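Local coordinates for protein Alpha/beta fold hydrolase (Pseudomonas aeruginosa, PDB 6I8W) that is a membrane-bound phospholipase A of the alpha/beta hydrolase fold, a virulence factor that degrades membrane phospholipids in Pseudomonas aeruginosa, at residues L94-F99 with Q115-V119; V112-A116 with H141-L145. All coordinates share one frame; numbering follows the deposited sequence.

How the contacts relate
Followed from the N terminus, the chain leaves strand 90-94 at the start of contact 1, whose loop returns after 15 residues when helix 112-125 packs on 94-99. Contact 2 begins on the first turn of that same helix and closes a longer excursion, through strand 131-136 and the probable nucleophile elbow, onto helix 138-149. The two spans overlap without nesting: Q115 and A116 belong to both, Q115 facing the 96-99 turn with its amide and I142 with its CB. L96 CD1 and I142 CD1, 3.6 Å apart, join them directly. The loop and two helices thus form one packed unit beside the central sheet.

Contact 1 of 2, residues L94-F99 with Q115-V119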
loop_
_atom_site.group_PDB
_atom_site.type_symbol
_atom_site.label_atom_id
_atom_site.label_comp_id
_atom_site.label_asym_id
_atom_site.label_seq_id
_atom_site.Cartn_x
_atom_site.Cartn_y
_atom_site.Cartn_z
ATOM N N LEU A 94 7.757 2.361 -2.254
ATOM C CA LEU A 94 8.185 3.074 -1.040
ATOM C C LEU A 94 7.249 2.837 0.150
ATOM O O LEU A 94 6.071 2.482 -0.020
ATOM C CB LEU A 94 8.299 4.601 -1.288
ATOM C CG LEU A 94 7.018 5.450 -1.205
ATOM C CD1 LEU A 94 7.343 6.959 -1.259
ATOM C CD2 LEU A 94 6.023 5.076 -2.312
ATOM N N ASP A 95 7.796 3.028 1.352
ATOM C CA ASP A 95 6.994 3.222 2.544
ATOM C C ASP A 95 6.662 4.699 2.633
ATOM O O ASP A 95 7.565 5.531 2.773
ATOM C CB ASP A 95 7.734 2.794 3.823
ATOM C CG ASP A 95 7.876 1.287 3.945
ATOM O OD1 ASP A 95 7.049 0.567 3.354
ATOM O OD2 ASP A 95 8.799 0.842 4.662
ATOM N N LEU A 96 5.386 5.043 2.570
ATOM C CA LEU A 96 5.014 6.445 2.787
ATOM C C LEU A 96 5.429 6.887 4.186
ATOM O O LEU A 96 5.364 6.093 5.123
ATOM C CB LEU A 96 3.507 6.632 2.603
ATOM C CG LEU A 96 3.002 6.432 1.165
ATOM C CD1 LEU A 96 1.494 6.256 1.167
ATOM C CD2 LEU A 96 3.395 7.617 0.278
ATOM N N PRO A 97 5.894 8.146 4.323
ATOM C CA PRO A 97 6.049 8.746 5.645
ATOM C C PRO A 97 4.808 8.476 6.492
ATOM O O PRO A 97 3.683 8.556 5.968
ATOM C CB PRO A 97 6.203 10.248 5.337
ATOM C CG PRO A 97 6.848 10.260 3.979
ATOM C CD PRO A 97 6.252 9.085 3.240
ATOM N N GLY A 98 5.021 8.128 7.759
ATOM C CA GLY A 98 3.950 7.710 8.647
ATOM C C GLY A 98 3.781 6.194 8.740
ATOM O O GLY A 98 3.151 5.703 9.680
ATOM N N PHE A 99 4.373 5.455 7.796
ATOM C CA PHE A 99 4.145 4.003 7.675
ATOM C C PHE A 99 5.427 3.199 7.466
ATOM O O PHE A 99 6.478 3.760 7.160
ATOM C CB PHE A 99 3.161 3.724 6.512
ATOM C CG PHE A 99 1.849 4.437 6.667
ATOM C CD1 PHE A 99 0.859 3.922 7.503
ATOM C CD2 PHE A 99 1.627 5.656 6.034
ATOM C CE1 PHE A 99 -0.344 4.602 7.687
ATOM C CE2 PHE A 99 0.424 6.343 6.209
ATOM C CZ PHE A 99 -0.563 5.813 7.037
ATOM N N GLN A 115 1.072 14.131 1.086
ATOM C CA GLN A 115 1.757 12.883 0.745
ATOM C C GLN A 115 2.093 12.814 -0.757
ATOM O O GLN A 115 3.176 12.376 -1.125
ATOM C CB GLN A 115 0.904 11.682 1.162
ATOM C CG GLN A 115 0.780 11.493 2.676
ATOM C CD GLN A 115 2.027 10.842 3.292
ATOM O OE1 GLN A 115 3.156 11.263 3.047
ATOM N NE2 GLN A 115 1.816 9.794 4.065
ATOM N N ALA A 116 1.192 13.284 -1.619
ATOM C CA ALA A 116 1.458 13.264 -3.062
ATOM C C ALA A 116 2.681 14.121 -3.415
ATOM O O ALA A 116 3.459 13.770 -4.298
ATOM C CB ALA A 116 0.234 13.729 -3.849
ATOM N N GLU A 117 2.870 15.239 -2.718
ATOM C CA GLU A 117 4.060 16.049 -2.962
ATOM C C GLU A 117 5.341 15.355 -2.468
ATOM O O GLU A 117 6.384 15.452 -3.110
ATOM C CB GLU A 117 3.920 17.425 -2.310
ATOM C CG GLU A 117 2.846 18.257 -2.963
ATOM C CD GLU A 117 2.884 18.150 -4.481
ATOM O OE1 GLU A 117 3.929 18.480 -5.084
ATOM O OE2 GLU A 117 1.869 17.715 -5.068
ATOM N N ARG A 118 5.262 14.656 -1.340
ATOM C CA ARG A 118 6.408 13.887 -0.857
ATOM C C ARG A 118 6.803 12.793 -1.868
ATOM O O ARG A 118 7.990 12.528 -2.075
ATOM C CB ARG A 118 6.103 13.260 0.518
ATOM C CG ARG A 118 5.847 14.294 1.658
ATOM C CD ARG A 118 5.819 13.615 3.040
ATOM N NE ARG A 118 5.610 14.580 4.121
ATOM C CZ ARG A 118 4.520 14.640 4.881
ATOM N NH1 ARG A 118 3.525 13.782 4.678
ATOM N NH2 ARG A 118 4.422 15.560 5.845
ATOM N N VAL A 119 5.812 12.153 -2.485
ATOM C CA VAL A 119 6.095 11.083 -3.442
ATOM C C VAL A 119 6.788 11.658 -4.681
ATOM O O VAL A 119 7.742 11.073 -5.198
ATOM C CB VAL A 119 4.822 10.328 -3.868
ATOM C CG1 VAL A 119 5.153 9.319 -4.960
ATOM C CG2 VAL A 119 4.187 9.617 -2.681
#
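The amide of Q115 is flanked by two other flat groups, the F99 ring and the R118 guanidinium, and by the backbone of P97. NE2 lies near the plane of the F99 ring, at its edge, 4.3 Å from CE2. In the plane of the amide itself sits P97 O, which accepts a hydrogen bond from NE2 (2.9 Å, N-H...O angle 156°). At the other end of the amide, R118 donates from NH1 to Q115 OE1 over 3.0 Å; the oxygen lies close to the guanidinium plane, but NH1 stands above the carbonyl plane rather than on a lone pair. NH1 also bonds to S109 O, so this one nitrogen links two parts of the chain.

Q115 reaches the loop because its chain bends at chi2 (-78°). L96 to F99 form a type II turn, closed by F99 N to L96 O; this leaves the carbonyl of P97, between the two central residues, for the helix to use. G98 takes the third position with a positive phi of 96°, as glycine commonly does in type II turns. The proline ring runs alongside Q115 and R118 in the opposite sense, with P97 CG 3.6 Å from R118 CD. On the apolar side, L96 CD2 rests 3.7 Å from V119 CG2, which also has L94 CD1 nearby, while V119 packs on L66 and I68 of strand 64-68.

The sequence of this turn resembles the proline-glycine loop that follows the corresponding strand in many alpha/beta hydrolases. Chemically, a single buried amide satisfies the turn's carbonyl with its nitrogen and accepts a hydrogen bond from the R118 guanidinium on its oxygen, so both of its ends are engaged and its rotation is fixed, tying the turn to the helix.

Contact 2 of 2, residues V112-A116 with H141-L145; sequences VGTQA and HIAAL
V112 packs into H141, I142 and L145, and its side chain can be traced outward one atom at a time. CB comes first, 3.7 Å from I142 CG1. The branch CG1 continues along the same isoleucine methylene and also meets the H141 ring near ND1, at 3.8 Å. The other branch, CG2, takes the crowded rotameric place between the backbone N and the carbonyl carbon, and there it stands over the imidazole: 3.6 Å from the ring centroid and 10° off the normal, a CH-pi contact almost centred on the face. CG2 also touches L145 CD1, at 3.7 Å, so the methyl meets an aromatic face and, roughly at a right angle to it, the tip of L145.

H141 presents that face because its CG is anti to the backbone N (chi1 -166°) and its NE2 is held by the carbonyl of I237. A turn further along helix 112-125, A116 brings the backbones together, its CA 5.1 Å from that of I142; its CB lies against the carbonyl O of I142 and 4.0 Å from L145 CB. I142 packs beside it, setting CG2 against A116 CA and N and reaching with CD1 to Q115 CB, 3.6 Å away. L145 CD1 also reaches the backbone N of G113.

The local helix axes come within 8.5 Å at a crossing angle of -61°, a steep crossing in which small and branched residues interlock. Helix 138-149 follows the probable nucleophile elbow, and the side chain of I142 touches that elbow. No hydrogen bond spans the interface; its cohesion is therefore apolar, with one CH-pi contact whose aromatic partner is oriented by a backbone carbonyl from elsewhere in the chain.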
loop_
_atom_site.group_PDB
_atom_site.type_symbol
_atom_site.label_atom_id
_atom_site.label_comp_id
_atom_site.label_asym_id
_atom_site.label_seq_id
_atom_site.Cartn_x
_atom_site.Cartn_y
_atom_site.Cartn_z
ATOM N N VAL A 112 -3.540 13.322 1.971
ATOM C CA VAL A 112 -3.071 12.727 0.716
ATOM C C VAL A 112 -2.434 13.775 -0.203
ATOM O O VAL A 112 -1.616 13.447 -1.061
ATOM C CB VAL A 112 -4.212 12.008 -0.024
ATOM C CG1 VAL A 112 -4.640 10.772 0.748
ATOM C CG2 VAL A 112 -5.398 12.955 -0.249
ATOM N N GLY A 113 -2.825 15.035 -0.032
ATOM C CA GLY A 113 -2.237 16.117 -0.802
ATOM C C GLY A 113 -0.770 16.350 -0.465
ATOM O O GLY A 113 0.084 16.411 -1.348
ATOM N N THR A 114 -0.478 16.467 0.826
ATOM C CA THR A 114 0.895 16.565 1.304
ATOM C C THR A 114 1.688 15.295 0.924
ATOM O O THR A 114 2.829 15.364 0.472
ATOM C CB THR A 114 0.923 16.778 2.834
ATOM O OG1 THR A 114 0.116 17.912 3.165
ATOM C CG2 THR A 114 2.339 16.992 3.341
ATOM N N GLN A 115 1.072 14.131 1.086
ATOM C CA GLN A 115 1.757 12.883 0.745
ATOM C C GLN A 115 2.093 12.814 -0.757
ATOM O O GLN A 115 3.176 12.376 -1.125
ATOM C CB GLN A 115 0.904 11.682 1.162
ATOM C CG GLN A 115 0.780 11.493 2.676
ATOM C CD GLN A 115 2.027 10.842 3.292
ATOM O OE1 GLN A 115 3.156 11.263 3.047
ATOM N NE2 GLN A 115 1.816 9.794 4.065
ATOM N N ALA A 116 1.192 13.284 -1.619
ATOM C CA ALA A 116 1.458 13.264 -3.062
ATOM C C ALA A 116 2.681 14.121 -3.415
ATOM O O ALA A 116 3.459 13.770 -4.298
ATOM C CB ALA A 116 0.234 13.729 -3.849
ATOM N N HIS A 141 -5.369 7.120 -3.907
ATOM C CA HIS A 141 -5.844 8.492 -3.720
ATOM C C HIS A 141 -4.675 9.459 -3.959
ATOM O O HIS A 141 -4.791 10.439 -4.701
ATOM C CB HIS A 141 -6.434 8.662 -2.312
ATOM C CG HIS A 141 -7.233 9.919 -2.126
ATOM N ND1 HIS A 141 -7.959 10.175 -0.980
ATOM C CD2 HIS A 141 -7.428 10.982 -2.940
ATOM C CE1 HIS A 141 -8.567 11.345 -1.098
ATOM N NE2 HIS A 141 -8.257 11.857 -2.275
ATOM N N ILE A 142 -3.544 9.143 -3.338
ATOM C CA ILE A 142 -2.296 9.892 -3.487
ATOM C C ILE A 142 -1.756 9.868 -4.933
ATOM O O ILE A 142 -1.340 10.896 -5.467
ATOM C CB ILE A 142 -1.224 9.315 -2.529
ATOM C CG1 ILE A 142 -1.583 9.640 -1.066
ATOM C CG2 ILE A 142 0.176 9.810 -2.899
ATOM C CD1 ILE A 142 -0.840 8.747 -0.048
ATOM N N ALA A 143 -1.753 8.692 -5.555
ATOM C CA ALA A 143 -1.266 8.557 -6.932
ATOM C C ALA A 143 -2.091 9.398 -7.902
ATOM O O ALA A 143 -1.557 10.002 -8.827
ATOM C CB ALA A 143 -1.296 7.105 -7.376
ATOM N N ALA A 144 -3.403 9.409 -7.709
ATOM C CA ALA A 144 -4.259 10.193 -8.595
ATOM C C ALA A 144 -3.910 11.681 -8.503
ATOM O O ALA A 144 -3.866 12.369 -9.521
ATOM C CB ALA A 144 -5.727 9.966 -8.271
ATOM N N LEU A 145 -3.630 12.173 -7.297
ATOM C CA LEU A 145 -3.297 13.595 -7.139
ATOM C C LEU A 145 -1.944 13.930 -7.766
ATOM O O LEU A 145 -1.775 14.990 -8.360
ATOM C CB LEU A 145 -3.306 14.009 -5.665
ATOM C CG LEU A 145 -4.692 14.056 -5.029
ATOM C CD1 LEU A 145 -4.570 14.358 -3.537
ATOM C CD2 LEU A 145 -5.592 15.076 -5.737
#